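Local coordinates for uncharacterized protein (PDB 4ECO) that is of unknown function but belongs to the leucine-rich repeat proteins and, as in many of these, probably binds other proteins, at residues L183-I188 / C282-S287; T252-Y257 / T267-L272; E336-Q341 / S357-Y362; A406-Y411 / S437-N442. All coordinates share one frame; numbering follows the deposited sequence.

Overall arrangement
The four contacts follow the leucine-rich repeat solenoid from its early repeats toward the C-terminus. Contact 2 lies inside the loop that contact 1 closes; contacts 3 and 4 come after it in series. Contact 2 packs the core inward from strand 253-257, whereas contacts 3 and 4 join successive parallel turns through strands 334-336 and 354-359, then 404-408 and 435-439. Core packing and parallel pairing of this kind build the solenoid, while contact 1 ties the 183-188 loop, between helix 160-168 and strand 194-198, against it. Contact 1 touches both contact 2 and contact 3, their centres about 19 and 15 Å from its own.

Contact 1. Residues L183-I188 / C282-S287; sequences LKDTQI and CNRGIS
I188 and C282 mark the closest approach of the two backbones, with CA atoms 6.4 Å apart, so these loops meet through side chains and do not pair as strands. C282 sends its sulfur toward the 183-188 loop, and L183 CD1 lies 3.5 Å from C282 SG. A small, apolar thiol suits this buried place, where Y257 and Y314 also touch C282. I188 sends CD1 to R284 NH1, 3.4 Å away, approaching the guanidinium obliquely; its CG2 is only loosely near C282 O.

The 282-287 segment belongs to the loop that follows strand 277-279 in a leucine-rich repeat. N283 turns inward there as the repeat's asparagine does, with its amide bonded to V256 O and C259 N of the preceding turn. A type I beta turn from N283 to I286 then swings the chain toward helix 288-300, and S287 caps that helix through Q290 N.

R284 leaves the turn with its chain extended from CG to NE, long enough to span the gap. D185 OD2 meets R284 NH1 at 3.8 Å, a long salt bridge, at the edge of a guanidinium whose plane is only 20° from that of the carboxylate. The firmer partner of R284 is Y339 O, which takes a hydrogen bond from NH2. D185 itself sits on a tight bend held at both ends: Q187 N bonds to K184 O at 2.7 Å, and Q187 OE1 returns to K184 N at 2.9 Å, nearly straight at 172°.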
loop_
_atom_site.group_PDB
_atom_site.type_symbol
_atom_site.label_atom_id
_atom_site.label_comp_id
_atom_site.label_asym_id
_atom_site.label_seq_id
_atom_site.Cartn_x
_atom_site.Cartn_y
_atom_site.Cartn_z
ATOM N N LEU A 183 -5.193 0.681 -10.051
ATOM C CA LEU A 183 -5.269 0.913 -11.483
ATOM C C LEU A 183 -6.311 0.040 -12.140
ATOM O O LEU A 183 -6.410 -1.162 -11.852
ATOM C CB LEU A 183 -3.931 0.665 -12.185
ATOM C CG LEU A 183 -2.822 1.653 -12.022
ATOM C CD1 LEU A 183 -1.779 1.377 -13.044
ATOM C CD2 LEU A 183 -3.297 3.078 -12.205
ATOM N N LYS A 184 -7.058 0.653 -13.052
ATOM C CA LYS A 184 -8.027 -0.016 -13.911
ATOM C C LYS A 184 -7.213 -0.566 -15.092
ATOM O O LYS A 184 -6.291 0.129 -15.547
ATOM C CB LYS A 184 -9.132 0.974 -14.327
ATOM C CG LYS A 184 -9.811 1.655 -13.146
ATOM C CD LYS A 184 -10.836 2.705 -13.541
ATOM C CE LYS A 184 -11.528 3.278 -12.320
ATOM N NZ LYS A 184 -12.783 4.009 -12.663
ATOM N N ASP A 185 -7.491 -1.802 -15.568
ATOM C CA ASP A 185 -6.706 -2.406 -16.662
ATOM C C ASP A 185 -6.723 -1.542 -17.953
ATOM O O ASP A 185 -5.905 -1.762 -18.849
ATOM C CB ASP A 185 -7.163 -3.840 -16.959
ATOM C CG ASP A 185 -6.667 -4.815 -15.896
ATOM O OD1 ASP A 185 -7.248 -4.825 -14.777
ATOM O OD2 ASP A 185 -5.651 -5.514 -16.151
ATOM N N THR A 186 -7.587 -0.518 -17.990
ATOM C CA THR A 186 -7.672 0.482 -19.046
ATOM C C THR A 186 -6.422 1.372 -18.983
ATOM O O THR A 186 -5.892 1.776 -20.025
ATOM C CB THR A 186 -8.953 1.317 -18.872
ATOM O OG1 THR A 186 -10.033 0.511 -18.376
ATOM C CG2 THR A 186 -9.338 2.068 -20.136
ATOM N N GLN A 187 -5.963 1.689 -17.746
ATOM C CA GLN A 187 -4.788 2.522 -17.508
ATOM C C GLN A 187 -3.494 1.743 -17.748
ATOM O O GLN A 187 -2.491 2.373 -18.094
ATOM C CB GLN A 187 -4.785 3.097 -16.087
ATOM C CG GLN A 187 -5.918 4.059 -15.786
ATOM C CD GLN A 187 -5.992 4.325 -14.299
ATOM O OE1 GLN A 187 -6.508 3.514 -13.507
ATOM N NE2 GLN A 187 -5.453 5.461 -13.882
ATOM N N ILE A 188 -3.489 0.403 -17.541
ATOM C CA ILE A 188 -2.280 -0.405 -17.755
ATOM C C ILE A 188 -2.008 -0.482 -19.250
ATOM O O ILE A 188 -2.807 -1.046 -19.994
ATOM C CB ILE A 188 -2.326 -1.805 -17.106
ATOM C CG1 ILE A 188 -2.616 -1.686 -15.601
ATOM C CG2 ILE A 188 -0.995 -2.528 -17.357
ATOM C CD1 ILE A 188 -2.983 -2.976 -14.907
ATOM N N CYS A 282 4.102 -1.932 -13.620
ATOM C CA CYS A 282 3.196 -1.943 -14.787
ATOM C C CYS A 282 3.867 -2.343 -16.074
ATOM O O CYS A 282 3.312 -2.019 -17.131
ATOM C CB CYS A 282 2.478 -0.609 -14.990
ATOM S SG CYS A 282 1.372 -0.122 -13.652
ATOM N N ASN A 283 4.982 -3.068 -16.044
ATOM C CA ASN A 283 5.585 -3.497 -17.308
ATOM C C ASN A 283 5.143 -4.942 -17.602
ATOM O O ASN A 283 5.926 -5.888 -17.503
ATOM C CB ASN A 283 7.078 -3.333 -17.258
ATOM C CG ASN A 283 7.511 -1.908 -17.082
ATOM O OD1 ASN A 283 7.065 -1.004 -17.804
ATOM N ND2 ASN A 283 8.408 -1.679 -16.132
ATOM N N ARG A 284 3.846 -5.093 -17.934
ATOM C CA ARG A 284 3.208 -6.377 -18.159
ATOM C C ARG A 284 3.466 -6.946 -19.531
ATOM O O ARG A 284 3.056 -8.082 -19.780
ATOM C CB ARG A 284 1.723 -6.298 -17.902
ATOM C CG ARG A 284 1.440 -6.751 -16.484
ATOM C CD ARG A 284 0.007 -6.558 -16.081
ATOM N NE ARG A 284 -0.162 -7.009 -14.706
ATOM C CZ ARG A 284 -1.271 -6.880 -14.000
ATOM N NH1 ARG A 284 -2.348 -6.318 -14.541
ATOM N NH2 ARG A 284 -1.315 -7.304 -12.739
ATOM N N GLY A 285 4.239 -6.239 -20.364
ATOM C CA GLY A 285 4.696 -6.773 -21.639
ATOM C C GLY A 285 5.848 -7.738 -21.413
ATOM O O GLY A 285 6.145 -8.577 -22.275
ATOM N N ILE A 286 6.512 -7.611 -20.240
ATOM C CA ILE A 286 7.656 -8.414 -19.805
ATOM C C ILE A 286 7.156 -9.690 -19.151
ATOM O O ILE A 286 6.431 -9.623 -18.152
ATOM C CB ILE A 286 8.622 -7.645 -18.835
ATOM C CG1 ILE A 286 8.853 -6.161 -19.256
ATOM C CG2 ILE A 286 9.950 -8.428 -18.636
ATOM C CD1 ILE A 286 9.743 -5.318 -18.314
ATOM N N SER A 287 7.597 -10.856 -19.674
ATOM C CA SER A 287 7.234 -12.163 -19.115
ATOM C C SER A 287 7.730 -12.295 -17.674
ATOM O O SER A 287 8.725 -11.656 -17.299
ATOM C CB SER A 287 7.801 -13.295 -19.964
ATOM O OG SER A 287 9.191 -13.480 -19.751
#

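Contact 2. Residues T252-Y257 / T267-L272; sequences TDVEVY and TFLKAL
V254 carries this contact, its branched end set against F268, L269 and L272. From CB, which points toward the 267-272 segment, the two methyls part. CG1, anti to the backbone N (chi1 175°), runs to L269 and lies 3.5 Å from L269 CD2; it also meets the ring of F268, where CZ is 4.1 Å from V254 CG1. The other methyl, CG2, turns to L272 and meets its CD1 tip to tip at 3.9 Å. One beta-branched residue thus fills the angle between three larger side chains, and its short, stiff shape suits an extended strand.

Two residues on, V256 points the same way and rests CG2 more loosely on L269 CD2, at 4.4 Å. L269 also packs CG over one face of the F268 ring, while W245 and M213 meet that ring from elsewhere in the fold. The intervening D253 and E255 face the other way, where R142 and H115 take up their carboxylates; charge is thereby kept out of the apolar layer. Valines pointing inward from a short parallel strand onto the leucines and phenylalanine of the returning loop form part of the hydrophobic core, as is typical of a leucine-rich repeat.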
loop_
_atom_site.group_PDB
_atom_site.type_symbol
_atom_site.label_atom_id
_atom_site.label_comp_id
_atom_site.label_asym_id
_atom_site.label_seq_id
_atom_site.Cartn_x
_atom_site.Cartn_y
_atom_site.Cartn_z
ATOM N N THR A 252 20.458 8.015 -8.054
ATOM C CA THR A 252 19.908 7.176 -6.978
ATOM C C THR A 252 18.452 6.776 -7.200
ATOM O O THR A 252 18.011 5.768 -6.653
ATOM C CB THR A 252 19.999 7.913 -5.612
ATOM O OG1 THR A 252 19.183 9.096 -5.595
ATOM C CG2 THR A 252 21.421 8.252 -5.224
ATOM N N ASP A 253 17.689 7.582 -7.948
ATOM C CA ASP A 253 16.268 7.294 -8.170
ATOM C C ASP A 253 15.962 7.153 -9.644
ATOM O O ASP A 253 16.077 8.121 -10.385
ATOM C CB ASP A 253 15.390 8.386 -7.550
ATOM C CG ASP A 253 15.466 8.478 -6.043
ATOM O OD1 ASP A 253 16.546 8.832 -5.524
ATOM O OD2 ASP A 253 14.435 8.258 -5.389
ATOM N N VAL A 254 15.600 5.931 -10.074
ATOM C CA VAL A 254 15.272 5.626 -11.472
ATOM C C VAL A 254 13.894 4.967 -11.540
ATOM O O VAL A 254 13.587 4.077 -10.745
ATOM C CB VAL A 254 16.354 4.764 -12.168
ATOM C CG1 VAL A 254 15.922 4.379 -13.566
ATOM C CG2 VAL A 254 17.696 5.491 -12.215
ATOM N N GLU A 255 13.062 5.422 -12.496
ATOM C CA GLU A 255 11.728 4.870 -12.736
ATOM C C GLU A 255 11.513 4.610 -14.235
ATOM O O GLU A 255 11.771 5.489 -15.068
ATOM C CB GLU A 255 10.651 5.795 -12.187
ATOM C CG GLU A 255 9.253 5.377 -12.611
ATOM C CD GLU A 255 8.098 6.120 -11.976
ATOM O OE1 GLU A 255 7.851 5.920 -10.768
ATOM O OE2 GLU A 255 7.410 6.871 -12.698
ATOM N N VAL A 256 11.086 3.375 -14.561
ATOM C CA VAL A 256 10.691 2.896 -15.899
ATOM C C VAL A 256 9.318 2.261 -15.683
ATOM O O VAL A 256 9.212 1.072 -15.388
ATOM C CB VAL A 256 11.719 1.955 -16.567
ATOM C CG1 VAL A 256 11.425 1.832 -18.056
ATOM C CG2 VAL A 256 13.150 2.434 -16.343
ATOM N N TYR A 257 8.278 3.088 -15.708
ATOM C CA TYR A 257 6.931 2.692 -15.310
ATOM C C TYR A 257 5.961 2.640 -16.462
ATOM O O TYR A 257 5.895 3.567 -17.263
ATOM C CB TYR A 257 6.426 3.714 -14.264
ATOM C CG TYR A 257 4.978 3.596 -13.851
ATOM C CD1 TYR A 257 4.603 2.799 -12.775
ATOM C CD2 TYR A 257 3.995 4.384 -14.450
ATOM C CE1 TYR A 257 3.278 2.739 -12.346
ATOM C CE2 TYR A 257 2.662 4.309 -14.049
ATOM C CZ TYR A 257 2.310 3.500 -12.983
ATOM O OH TYR A 257 1.001 3.444 -12.556
ATOM N N THR A 267 18.828 -2.344 -20.192
ATOM C CA THR A 267 20.092 -2.889 -19.689
ATOM C C THR A 267 20.984 -1.874 -18.951
ATOM O O THR A 267 21.950 -2.288 -18.286
ATOM C CB THR A 267 20.877 -3.484 -20.855
ATOM O OG1 THR A 267 21.128 -2.450 -21.806
ATOM C CG2 THR A 267 20.131 -4.644 -21.520
ATOM N N PHE A 268 20.671 -0.576 -19.048
ATOM C CA PHE A 268 21.497 0.458 -18.425
ATOM C C PHE A 268 21.364 0.421 -16.901
ATOM O O PHE A 268 22.266 0.900 -16.203
ATOM C CB PHE A 268 21.144 1.854 -18.975
ATOM C CG PHE A 268 19.944 2.533 -18.368
ATOM C CD1 PHE A 268 18.677 2.339 -18.898
ATOM C CD2 PHE A 268 20.085 3.388 -17.277
ATOM C CE1 PHE A 268 17.566 2.974 -18.337
ATOM C CE2 PHE A 268 18.976 4.008 -16.701
ATOM C CZ PHE A 268 17.724 3.804 -17.239
ATOM N N LEU A 269 20.223 -0.114 -16.395
ATOM C CA LEU A 269 19.918 -0.166 -14.965
ATOM C C LEU A 269 20.982 -0.947 -14.216
ATOM O O LEU A 269 21.532 -0.391 -13.268
ATOM C CB LEU A 269 18.533 -0.764 -14.709
ATOM C CG LEU A 269 17.338 -0.010 -15.307
ATOM C CD1 LEU A 269 16.109 -0.885 -15.335
ATOM C CD2 LEU A 269 17.055 1.262 -14.574
ATOM N N LYS A 270 21.346 -2.179 -14.674
ATOM C CA LYS A 270 22.369 -2.997 -13.993
ATOM C C LYS A 270 23.788 -2.383 -14.117
ATOM O O LYS A 270 24.666 -2.694 -13.298
ATOM C CB LYS A 270 22.371 -4.450 -14.489
ATOM C CG LYS A 270 22.630 -4.640 -15.964
ATOM C CD LYS A 270 22.435 -6.092 -16.327
ATOM C CE LYS A 270 22.769 -6.378 -17.760
ATOM N NZ LYS A 270 22.456 -7.788 -18.094
ATOM N N ALA A 271 23.981 -1.483 -15.091
ATOM C CA ALA A 271 25.242 -0.792 -15.336
ATOM C C ALA A 271 25.441 0.418 -14.385
ATOM O O ALA A 271 26.535 0.976 -14.364
ATOM C CB ALA A 271 25.310 -0.326 -16.791
ATOM N N LEU A 272 24.420 0.816 -13.604
ATOM C CA LEU A 272 24.516 1.975 -12.705
ATOM C C LEU A 272 25.281 1.640 -11.411
ATOM O O LEU A 272 25.159 0.530 -10.882
ATOM C CB LEU A 272 23.120 2.545 -12.360
ATOM C CG LEU A 272 22.301 3.162 -13.525
ATOM C CD1 LEU A 272 20.902 3.475 -13.083
ATOM C CD2 LEU A 272 22.961 4.425 -14.111
#

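Contact 3. Residues E336-Q341 / S357-Y362; sequences ECLYNQ and SLNLAY
Y339 and Y362 stack face over face just past the strands of two adjacent turns of the leucine-rich repeat solenoid, which run parallel here and pair E336 with N359. The stack is offset: centroids lie 4.4 Å apart and the planes are 18° from parallel, with Y362 CB also placed over the Y339 ring. Flat aromatic side chains suit equivalent positions of successive turns, and Y314 and H386 continue the stacking beyond the pair.

At the edge of the Y362 ring, near its plane, lies L338 CD2, which also packs on A361 CB at 3.7 Å and against N359 OD1. The small A361 lets the leucine methyl come up to its CB. Toward the interior, C337 SG packs on L360 CD2.

The backbones are held by C337 N to N359 O, 2.9 Å, followed by weak bonds from Y339 N to A361 O and from N340 N to Y362 O.

Around this shell, side chains fix the turn. E336 has CG set between the backbone N and the carbonyl carbon (chi1 80°) and its chain bent at chi2 (77°), which lets OE1 accept from L338 N, while OE2 takes G313 N. N340 is the inward asparagine of the repeat: its OD1 accepts from L317 N, and its ND2 also bonds I312 O. The same ND2 donates to C337 O at 3.0 Å, from above that carbonyl's plane.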
loop_
_atom_site.group_PDB
_atom_site.type_symbol
_atom_site.label_atom_id
_atom_site.label_comp_id
_atom_site.label_asym_id
_atom_site.label_seq_id
_atom_site.Cartn_x
_atom_site.Cartn_y
_atom_site.Cartn_z
ATOM N N GLU A 336 7.496 -4.119 -2.811
ATOM C CA GLU A 336 6.068 -4.261 -3.085
ATOM C C GLU A 336 5.945 -5.037 -4.404
ATOM O O GLU A 336 6.656 -4.730 -5.376
ATOM C CB GLU A 336 5.273 -2.916 -3.057
ATOM C CG GLU A 336 5.324 -1.990 -4.277
ATOM C CD GLU A 336 4.491 -2.370 -5.491
ATOM O OE1 GLU A 336 3.569 -3.205 -5.355
ATOM O OE2 GLU A 336 4.757 -1.824 -6.585
ATOM N N CYS A 337 5.093 -6.093 -4.401
ATOM C CA CYS A 337 4.822 -6.963 -5.554
ATOM C C CYS A 337 3.311 -7.111 -5.761
ATOM O O CYS A 337 2.857 -8.174 -6.197
ATOM C CB CYS A 337 5.486 -8.328 -5.397
ATOM S SG CYS A 337 7.218 -8.268 -4.909
ATOM N N LEU A 338 2.537 -6.058 -5.457
ATOM C CA LEU A 338 1.095 -6.054 -5.664
ATOM C C LEU A 338 0.731 -6.468 -7.077
ATOM O O LEU A 338 1.382 -6.038 -8.026
ATOM C CB LEU A 338 0.528 -4.659 -5.405
ATOM C CG LEU A 338 0.357 -4.228 -3.962
ATOM C CD1 LEU A 338 0.322 -2.718 -3.874
ATOM C CD2 LEU A 338 -0.931 -4.759 -3.396
ATOM N N TYR A 339 -0.275 -7.323 -7.221
ATOM C CA TYR A 339 -0.827 -7.772 -8.491
ATOM C C TYR A 339 0.244 -8.311 -9.430
ATOM O O TYR A 339 0.528 -7.741 -10.491
ATOM C CB TYR A 339 -1.623 -6.646 -9.183
ATOM C CG TYR A 339 -2.669 -6.011 -8.302
ATOM C CD1 TYR A 339 -3.926 -6.582 -8.159
ATOM C CD2 TYR A 339 -2.405 -4.835 -7.614
ATOM C CE1 TYR A 339 -4.905 -5.988 -7.359
ATOM C CE2 TYR A 339 -3.374 -4.233 -6.809
ATOM C CZ TYR A 339 -4.626 -4.810 -6.691
ATOM O OH TYR A 339 -5.584 -4.207 -5.908
ATOM N N ASN A 340 0.831 -9.426 -9.025
ATOM C CA ASN A 340 1.780 -10.191 -9.820
ATOM C C ASN A 340 1.164 -11.583 -9.968
ATOM O O ASN A 340 -0.041 -11.724 -9.756
ATOM C CB ASN A 340 3.188 -10.190 -9.186
ATOM C CG ASN A 340 4.095 -9.073 -9.654
ATOM O OD1 ASN A 340 4.826 -9.218 -10.641
ATOM N ND2 ASN A 340 4.129 -7.966 -8.913
ATOM N N GLN A 341 1.956 -12.603 -10.292
ATOM C CA GLN A 341 1.457 -13.964 -10.421
ATOM C C GLN A 341 2.265 -14.894 -9.536
ATOM O O GLN A 341 2.460 -16.066 -9.890
ATOM C CB GLN A 341 1.564 -14.405 -11.880
ATOM C CG GLN A 341 0.541 -13.841 -12.839
ATOM C CD GLN A 341 0.748 -14.557 -14.153
ATOM O OE1 GLN A 341 1.588 -14.160 -14.968
ATOM N NE2 GLN A 341 0.083 -15.711 -14.333
ATOM N N SER A 357 9.002 -1.711 4.767
ATOM C CA SER A 357 7.775 -1.916 4.007
ATOM C C SER A 357 7.820 -3.255 3.342
ATOM O O SER A 357 8.847 -3.617 2.801
ATOM C CB SER A 357 7.586 -0.814 2.956
ATOM O OG SER A 357 7.101 0.411 3.486
ATOM N N LEU A 358 6.713 -3.974 3.354
ATOM C CA LEU A 358 6.539 -5.235 2.638
ATOM C C LEU A 358 5.066 -5.377 2.291
ATOM O O LEU A 358 4.194 -5.255 3.140
ATOM C CB LEU A 358 7.079 -6.450 3.404
ATOM C CG LEU A 358 7.001 -7.817 2.713
ATOM C CD1 LEU A 358 7.893 -7.875 1.463
ATOM C CD2 LEU A 358 7.352 -8.919 3.684
ATOM N N ASN A 359 4.800 -5.525 1.014
ATOM C CA ASN A 359 3.449 -5.682 0.504
ATOM C C ASN A 359 3.476 -6.690 -0.649
ATOM O O ASN A 359 3.982 -6.376 -1.723
ATOM C CB ASN A 359 2.866 -4.329 0.084
ATOM C CG ASN A 359 1.356 -4.326 -0.014
ATOM O OD1 ASN A 359 0.737 -5.215 -0.640
ATOM N ND2 ASN A 359 0.729 -3.323 0.625
ATOM N N LEU A 360 2.986 -7.925 -0.384
ATOM C CA LEU A 360 2.943 -9.050 -1.332
ATOM C C LEU A 360 1.488 -9.389 -1.705
ATOM O O LEU A 360 1.215 -10.475 -2.233
ATOM C CB LEU A 360 3.640 -10.271 -0.702
ATOM C CG LEU A 360 5.120 -10.102 -0.297
ATOM C CD1 LEU A 360 5.625 -11.302 0.468
ATOM C CD2 LEU A 360 6.009 -9.851 -1.502
ATOM N N ALA A 361 0.557 -8.439 -1.462
ATOM C CA ALA A 361 -0.851 -8.683 -1.684
ATOM C C ALA A 361 -1.168 -8.925 -3.155
ATOM O O ALA A 361 -0.443 -8.471 -4.042
ATOM C CB ALA A 361 -1.683 -7.539 -1.146
ATOM N N TYR A 362 -2.243 -9.700 -3.386
ATOM C CA TYR A 362 -2.820 -10.019 -4.671
ATOM C C TYR A 362 -1.853 -10.840 -5.530
ATOM O O TYR A 362 -1.401 -10.425 -6.610
ATOM C CB TYR A 362 -3.290 -8.757 -5.391
ATOM C CG TYR A 362 -4.442 -8.074 -4.692
ATOM C CD1 TYR A 362 -5.754 -8.456 -4.939
ATOM C CD2 TYR A 362 -4.222 -7.039 -3.784
ATOM C CE1 TYR A 362 -6.825 -7.830 -4.297
ATOM C CE2 TYR A 362 -5.287 -6.425 -3.110
ATOM C CZ TYR A 362 -6.588 -6.807 -3.392
ATOM O OH TYR A 362 -7.659 -6.179 -2.792
#

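Contact 4. Residues A406-Y411 / S437-N442; sequences AIDFSY and SINLSN
D408 and N439 both hold CG anti to the backbone N (chi1 -160° and -173°), which sets carboxylate and amide side by side, their planes 10° apart, on the face of the strands that A406 and S437 share. N439 ND2 lies 3.6 Å from D408 OD1, but that ND2 hydrogen-bonds to D157 OD2, and weakly to P154 O. D408 OD1 and N439 OD1 each accept two bonds from their own chain. D408 OD1 accepts from S410 N at 3.0 Å, and from S410 OG on its syn lone pair; N439 OD1 receives S441 N at 3.1 Å and S441 OG. Both are Asx turns, and serine suits the third position because its short hydroxyl reaches back to the same oxygen.

Strands 406-408 and 437-439 run parallel, their axes 4.7 Å apart at closest approach, joined by I407 N to S437 O, N439 N to I407 O, and F409 N to N439 O (2.8 Å). On the opposite face I407 CG2 rests on I438 CG1; F409 CD2 meets I438 CD1 obliquely, and F409 CB touches L440 CD2.

Farther along, Y411 N bonds to S441 O. The Y411 ring stacks on the N442 amide, with N442 CB over the ring centre at 3.7 Å; H386 stacks with Y411 as well. With a mainly polar outer face and an apolar inner one, these are adjacent parallel strands followed by equivalent turns, as in successive repeats of a leucine-rich repeat solenoid.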
loop_
_atom_site.group_PDB
_atom_site.type_symbol
_atom_site.label_atom_id
_atom_site.label_comp_id
_atom_site.label_asym_id
_atom_site.label_seq_id
_atom_site.Cartn_x
_atom_site.Cartn_y
_atom_site.Cartn_z
ATOM N N ALA A 406 -0.319 -2.751 12.183
ATOM C CA ALA A 406 -1.231 -3.807 11.732
ATOM C C ALA A 406 -0.601 -4.702 10.666
ATOM O O ALA A 406 0.177 -4.226 9.834
ATOM C CB ALA A 406 -2.516 -3.194 11.175
ATOM N N ILE A 407 -0.997 -5.977 10.640
ATOM C CA ILE A 407 -0.526 -6.931 9.638
ATOM C C ILE A 407 -1.757 -7.540 8.953
ATOM O O ILE A 407 -2.747 -7.875 9.612
ATOM C CB ILE A 407 0.435 -7.972 10.252
ATOM C CG1 ILE A 407 1.176 -8.758 9.173
ATOM C CG2 ILE A 407 -0.224 -8.873 11.323
ATOM C CD1 ILE A 407 2.496 -9.208 9.623
ATOM N N ASP A 408 -1.739 -7.580 7.618
ATOM C CA ASP A 408 -2.890 -8.065 6.869
ATOM C C ASP A 408 -2.618 -9.436 6.309
ATOM O O ASP A 408 -1.732 -9.601 5.453
ATOM C CB ASP A 408 -3.254 -7.081 5.751
ATOM C CG ASP A 408 -4.671 -7.201 5.198
ATOM O OD1 ASP A 408 -5.287 -8.285 5.345
ATOM O OD2 ASP A 408 -5.148 -6.229 4.583
ATOM N N PHE A 409 -3.368 -10.434 6.820
ATOM C CA PHE A 409 -3.327 -11.821 6.336
ATOM C C PHE A 409 -4.691 -12.222 5.736
ATOM O O PHE A 409 -4.922 -13.410 5.475
ATOM C CB PHE A 409 -2.926 -12.805 7.440
ATOM C CG PHE A 409 -1.521 -12.688 7.949
ATOM C CD1 PHE A 409 -0.455 -13.191 7.215
ATOM C CD2 PHE A 409 -1.265 -12.160 9.207
ATOM C CE1 PHE A 409 0.851 -13.102 7.699
ATOM C CE2 PHE A 409 0.041 -12.071 9.693
ATOM C CZ PHE A 409 1.094 -12.534 8.931
ATOM N N SER A 410 -5.589 -11.225 5.495
ATOM C CA SER A 410 -6.937 -11.482 4.963
ATOM C C SER A 410 -6.898 -12.094 3.536
ATOM O O SER A 410 -5.937 -11.900 2.785
ATOM C CB SER A 410 -7.809 -10.226 4.985
ATOM O OG SER A 410 -7.509 -9.262 3.993
ATOM N N TYR A 411 -7.944 -12.869 3.204
ATOM C CA TYR A 411 -8.115 -13.528 1.926
ATOM C C TYR A 411 -6.966 -14.451 1.643
ATOM O O TYR A 411 -6.199 -14.246 0.709
ATOM C CB TYR A 411 -8.273 -12.523 0.812
ATOM C CG TYR A 411 -9.653 -11.940 0.712
ATOM C CD1 TYR A 411 -10.654 -12.594 -0.005
ATOM C CD2 TYR A 411 -9.948 -10.693 1.270
ATOM C CE1 TYR A 411 -11.925 -12.035 -0.141
ATOM C CE2 TYR A 411 -11.203 -10.105 1.106
ATOM C CZ TYR A 411 -12.190 -10.785 0.406
ATOM O OH TYR A 411 -13.424 -10.227 0.215
ATOM N N SER A 437 -2.513 -4.799 15.591
ATOM C CA SER A 437 -3.713 -5.299 14.917
ATOM C C SER A 437 -3.411 -6.430 13.925
ATOM O O SER A 437 -2.476 -6.331 13.135
ATOM C CB SER A 437 -4.424 -4.160 14.184
ATOM O OG SER A 437 -5.681 -4.541 13.644
ATOM N N ILE A 438 -4.228 -7.489 13.944
ATOM C CA ILE A 438 -4.037 -8.597 13.011
ATOM C C ILE A 438 -5.353 -8.788 12.242
ATOM O O ILE A 438 -6.437 -8.839 12.822
ATOM C CB ILE A 438 -3.487 -9.924 13.662
ATOM C CG1 ILE A 438 -3.139 -10.970 12.589
ATOM C CG2 ILE A 438 -4.379 -10.486 14.754
ATOM C CD1 ILE A 438 -2.168 -11.991 12.995
ATOM N N ASN A 439 -5.240 -8.813 10.923
ATOM C CA ASN A 439 -6.391 -8.999 10.056
ATOM C C ASN A 439 -6.319 -10.394 9.497
ATOM O O ASN A 439 -5.516 -10.661 8.603
ATOM C CB ASN A 439 -6.446 -7.934 8.954
ATOM C CG ASN A 439 -7.713 -7.981 8.123
ATOM O OD1 ASN A 439 -8.477 -8.958 8.112
ATOM N ND2 ASN A 439 -7.958 -6.915 7.392
ATOM N N LEU A 440 -7.122 -11.286 10.060
ATOM C CA LEU A 440 -7.208 -12.681 9.634
ATOM C C LEU A 440 -8.589 -12.972 9.002
ATOM O O LEU A 440 -8.989 -14.139 8.919
ATOM C CB LEU A 440 -6.937 -13.616 10.818
ATOM C CG LEU A 440 -5.487 -13.731 11.251
ATOM C CD1 LEU A 440 -5.400 -14.325 12.629
ATOM C CD2 LEU A 440 -4.695 -14.544 10.259
ATOM N N SER A 441 -9.310 -11.911 8.548
ATOM C CA SER A 441 -10.636 -12.063 7.924
ATOM C C SER A 441 -10.526 -12.815 6.579
ATOM O O SER A 441 -9.449 -12.868 5.992
ATOM C CB SER A 441 -11.335 -10.708 7.739
ATOM O OG SER A 441 -10.589 -9.793 6.955
ATOM N N ASN A 442 -11.622 -13.423 6.118
ATOM C CA ASN A 442 -11.713 -14.218 4.880
ATOM C C ASN A 442 -10.591 -15.272 4.781
ATOM O O ASN A 442 -9.733 -15.213 3.901
ATOM C CB ASN A 442 -11.737 -13.342 3.627
ATOM C CG ASN A 442 -13.106 -12.831 3.324
ATOM O OD1 ASN A 442 -13.987 -13.601 2.918
ATOM N ND2 ASN A 442 -13.320 -11.525 3.553
#